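Local coordinates for endoglucanase E (Clostridium thermocellum, PDB 2WAO), which is a cellulase (endo-1,4-beta-glucanase) whose family 2 carbohydrate esterase domain probably deacetylates plant cell-wall polysaccharides and binds cello-oligosaccharides, at residues N171-S176 and D194-T199. Residues are numbered along the deposited sequence; the frame is centred on the assembly and turned at random. Where two conformers were deposited one is given.
Sequences NMIAWS and DRYPYT
Trp175 and Arg195 meet as a flat stack, and following the arginine outward from the backbone shows how it is built. Its CB points at 171-176, and CG stands anti to the carbonyl carbon. The chain then bends at chi2 (-149°), which brings the next carbon over the indole: CD lies 3.7 Å from the centroid of the Trp175 six-membered ring, near enough to its normal for a CH-pi contact. NE follows above the bond shared by the two rings, with NE to Trp175 CE2 at 3.3 Å. CZ sits 3.5 Å from that same six-membered centroid and 21° off the normal, the geometry of a cation-pi interaction. At the tip the two nitrogens part: NH2 lies 3.3 Å from Trp175 CZ2, whereas NH1 is nearest Trp175 CH2, at 3.6 Å. The guanidinium and indole planes differ by 14°, evidence that the whole group, not one N-H, faces the ring. Tyr202 meets the same indole edge-to-face.

A second, apolar touch joins the segments: Ile173 CG2 abuts the edge of Tyr196 at CD1 (3.9 Å), in the plane of the ring. The phenol OH is hydrogen-bonded to Glu126, while Tyr198 N to Arg195 O (3.0 Å) closes the type I turn from Arg195 to Tyr198, which carries Tyr196.

The contact thus joins an outermost strand of the parallel sheet, 168-174, to helix 192-195 and the turn that follows. Trp175 follows that strand directly and Ser176 lines the glycan pocket, an arrangement consistent with the SGNH-hydrolase fold, in which loops at the C-terminal ends of parallel strands form the substrate site.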
ATOM      1  N   ASN A 171      -2.458  -5.663  -1.913  1.00  6.53           N
ATOM      2  CA  ASN A 171      -1.736  -4.880  -2.907  1.00  6.52           C
ATOM      3  C   ASN A 171      -2.009  -3.375  -2.612  1.00  6.35           C
ATOM      4  O   ASN A 171      -3.166  -2.963  -2.460  1.00  6.31           O
ATOM      5  CB  ASN A 171      -2.083  -5.285  -4.336  1.00  6.06           C
ATOM      6  CG  ASN A 171      -1.568  -6.695  -4.707  1.00  7.89           C
ATOM      7  OD1 ASN A 171      -0.856  -7.374  -3.919  1.00  6.31           O
ATOM      8  ND2 ASN A 171      -1.927  -7.138  -5.902  1.00  5.59           N
ATOM      9  N   MET A 172      -0.938  -2.580  -2.505  1.00  5.86           N
ATOM     10  CA  MET A 172      -1.060  -1.170  -2.117  0.50  6.69           C
ATOM     11  C   MET A 172      -0.780  -0.243  -3.299  1.00  6.13           C
ATOM     12  O   MET A 172       0.375   0.133  -3.573  1.00  6.69           O
ATOM     13  CB  MET A 172      -0.172  -0.828  -0.900  0.50  6.87           C
ATOM     14  CG  MET A 172      -0.485  -1.634   0.366  0.50  7.72           C
ATOM     15  SD  MET A 172       0.774  -1.519   1.675  0.50 11.63           S
ATOM     16  CE  MET A 172       0.602   0.175   2.295  0.50  2.00           C
ATOM     17  N   ILE A 173      -1.856   0.138  -3.976  1.00  4.77           N
ATOM     18  CA  ILE A 173      -1.748   0.913  -5.203  1.00  5.20           C
ATOM     19  C   ILE A 173      -1.869   2.383  -4.822  1.00  5.16           C
ATOM     20  O   ILE A 173      -2.960   2.970  -4.848  1.00  3.75           O
ATOM     21  CB  ILE A 173      -2.762   0.436  -6.286  1.00  5.65           C
ATOM     22  CG1 ILE A 173      -2.656  -1.100  -6.470  1.00  7.30           C
ATOM     23  CG2 ILE A 173      -2.480   1.187  -7.576  1.00  5.09           C
ATOM     24  CD1 ILE A 173      -1.191  -1.615  -6.699  1.00  7.28           C
ATOM     25  N   ALA A 174      -0.726   2.964  -4.438  1.00  4.44           N
ATOM     26  CA  ALA A 174      -0.761   4.280  -3.772  1.00  3.73           C
ATOM     27  C   ALA A 174       0.428   5.104  -4.233  1.00  3.36           C
ATOM     28  O   ALA A 174       1.504   4.579  -4.487  1.00  3.77           O
ATOM     29  CB  ALA A 174      -0.762   4.097  -2.288  1.00  4.04           C
ATOM     30  N   TRP A 175       0.220   6.401  -4.302  1.00  2.89           N
ATOM     31  CA  TRP A 175       1.247   7.322  -4.841  1.00  2.95           C
ATOM     32  C   TRP A 175       1.120   8.613  -4.065  1.00  2.95           C
ATOM     33  O   TRP A 175       0.033   9.218  -4.041  1.00  3.00           O
ATOM     34  CB  TRP A 175       0.946   7.568  -6.327  1.00  3.15           C
ATOM     35  CG  TRP A 175       2.075   8.260  -7.051  1.00  5.11           C
ATOM     36  CD1 TRP A 175       2.374   9.593  -7.009  1.00  9.28           C
ATOM     37  CD2 TRP A 175       3.006   7.652  -7.955  1.00  5.23           C
ATOM     38  NE1 TRP A 175       3.466   9.855  -7.837  1.00  5.32           N
ATOM     39  CE2 TRP A 175       3.858   8.680  -8.432  1.00  8.01           C
ATOM     40  CE3 TRP A 175       3.215   6.314  -8.401  1.00  9.12           C
ATOM     41  CZ2 TRP A 175       4.932   8.424  -9.331  1.00  8.57           C
ATOM     42  CZ3 TRP A 175       4.272   6.060  -9.301  1.00  8.80           C
ATOM     43  CH2 TRP A 175       5.106   7.120  -9.770  1.00  8.54           C
ATOM     44  N   SER A 176       2.202   9.025  -3.402  1.00  3.65           N
ATOM     45  CA  SER A 176       2.169  10.226  -2.545  1.00  5.34           C
ATOM     46  C   SER A 176       1.777  11.475  -3.343  1.00  5.13           C
ATOM     47  O   SER A 176       2.265  11.678  -4.459  1.00  5.53           O
ATOM     48  CB  SER A 176       3.498  10.430  -1.837  1.00  5.58           C
ATOM     49  OG  SER A 176       3.542   9.640  -0.668  1.00  6.65           O
ATOM     50  N   ASP A 194      -4.954   7.267 -13.961  1.00  7.14           N
ATOM     51  CA  ASP A 194      -3.872   7.117 -14.937  1.00  7.36           C
ATOM     52  C   ASP A 194      -2.801   6.133 -14.457  1.00  6.76           C
ATOM     53  O   ASP A 194      -2.130   5.507 -15.279  1.00  7.98           O
ATOM     54  CB  ASP A 194      -3.200   8.462 -15.237  1.00  6.67           C
ATOM     55  CG  ASP A 194      -4.185   9.577 -15.677  1.00 11.74           C
ATOM     56  OD1 ASP A 194      -5.097   9.295 -16.482  1.00 11.74           O
ATOM     57  OD2 ASP A 194      -4.012  10.768 -15.223  1.00 10.94           O
ATOM     58  N   ARG A 195      -2.576   6.004 -13.149  1.00  5.65           N
ATOM     59  CA  ARG A 195      -1.492   5.115 -12.655  1.00  5.38           C
ATOM     60  C   ARG A 195      -2.015   3.728 -12.297  1.00  6.22           C
ATOM     61  O   ARG A 195      -1.290   2.735 -12.357  1.00  4.80           O
ATOM     62  CB  ARG A 195      -0.836   5.745 -11.414  1.00  6.03           C
ATOM     63  CG  ARG A 195      -0.220   7.167 -11.684  1.00  8.88           C
ATOM     64  CD  ARG A 195       0.944   7.378 -10.799  1.00 11.25           C
ATOM     65  NE  ARG A 195       1.619   8.678 -10.834  1.00 10.20           N
ATOM     66  CZ  ARG A 195       2.651   8.962 -11.640  1.00 12.43           C
ATOM     67  NH1 ARG A 195       3.063   8.089 -12.565  1.00 12.70           N
ATOM     68  NH2 ARG A 195       3.246  10.150 -11.539  1.00 11.97           N
ATOM     69  N   TYR A 196      -3.288   3.697 -11.895  1.00  5.95           N
ATOM     70  CA  TYR A 196      -3.965   2.481 -11.434  1.00  5.97           C
ATOM     71  C   TYR A 196      -3.789   1.247 -12.368  1.00  5.94           C
ATOM     72  O   TYR A 196      -3.642   0.168 -11.835  1.00  5.70           O
ATOM     73  CB  TYR A 196      -5.454   2.754 -11.156  1.00  5.38           C
ATOM     74  CG  TYR A 196      -6.240   1.576 -10.627  1.00  6.53           C
ATOM     75  CD1 TYR A 196      -5.855   0.911  -9.454  1.00  7.42           C
ATOM     76  CD2 TYR A 196      -7.386   1.123 -11.294  1.00  8.86           C
ATOM     77  CE1 TYR A 196      -6.597  -0.194  -8.966  1.00  6.77           C
ATOM     78  CE2 TYR A 196      -8.119   0.054 -10.810  1.00  8.47           C
ATOM     79  CZ  TYR A 196      -7.730  -0.589  -9.629  1.00  9.09           C
ATOM     80  OH  TYR A 196      -8.457  -1.698  -9.170  1.00  6.99           O
ATOM     81  N   PRO A 197      -3.802   1.419 -13.712  1.00  6.35           N
ATOM     82  CA  PRO A 197      -3.643   0.275 -14.649  1.00  6.39           C
ATOM     83  C   PRO A 197      -2.263  -0.413 -14.662  1.00  7.33           C
ATOM     84  O   PRO A 197      -2.099  -1.446 -15.356  1.00  7.00           O
ATOM     85  CB  PRO A 197      -3.953   0.899 -16.040  1.00  8.07           C
ATOM     86  CG  PRO A 197      -4.706   2.215 -15.722  1.00  8.52           C
ATOM     87  CD  PRO A 197      -4.036   2.668 -14.460  1.00  6.71           C
ATOM     88  N   TYR A 198      -1.278   0.159 -13.961  1.00  5.65           N
ATOM     89  CA  TYR A 198       0.124  -0.265 -14.161  1.00  4.78           C
ATOM     90  C   TYR A 198       0.761  -1.165 -13.090  1.00  5.58           C
ATOM     91  O   TYR A 198       0.507  -1.031 -11.885  1.00  6.16           O
ATOM     92  CB  TYR A 198       1.036   0.943 -14.491  1.00  4.16           C
ATOM     93  CG  TYR A 198       0.632   1.557 -15.806  1.00  4.11           C
ATOM     94  CD1 TYR A 198       1.022   0.973 -17.021  1.00  4.89           C
ATOM     95  CD2 TYR A 198      -0.201   2.679 -15.845  1.00  5.41           C
ATOM     96  CE1 TYR A 198       0.603   1.500 -18.235  1.00  6.79           C
ATOM     97  CE2 TYR A 198      -0.611   3.231 -17.039  1.00  4.03           C
ATOM     98  CZ  TYR A 198      -0.205   2.624 -18.244  1.00  4.57           C
ATOM     99  OH  TYR A 198      -0.602   3.125 -19.462  1.00  5.46           O
ATOM    100  N   THR A 199       1.549  -2.112 -13.572  1.00  5.70           N
ATOM    101  CA  THR A 199       2.472  -2.876 -12.719  1.00  7.40           C
ATOM    102  C   THR A 199       3.639  -1.969 -12.364  1.00  7.40           C
ATOM    103  O   THR A 199       3.991  -1.834 -11.194  1.00  6.01           O
ATOM    104  CB  THR A 199       3.016  -4.121 -13.450  1.00  6.87           C
ATOM    105  OG1 THR A 199       1.903  -4.923 -13.849  1.00 10.89           O
ATOM    106  CG2 THR A 199       3.917  -4.925 -12.529  1.00  9.21           C
TER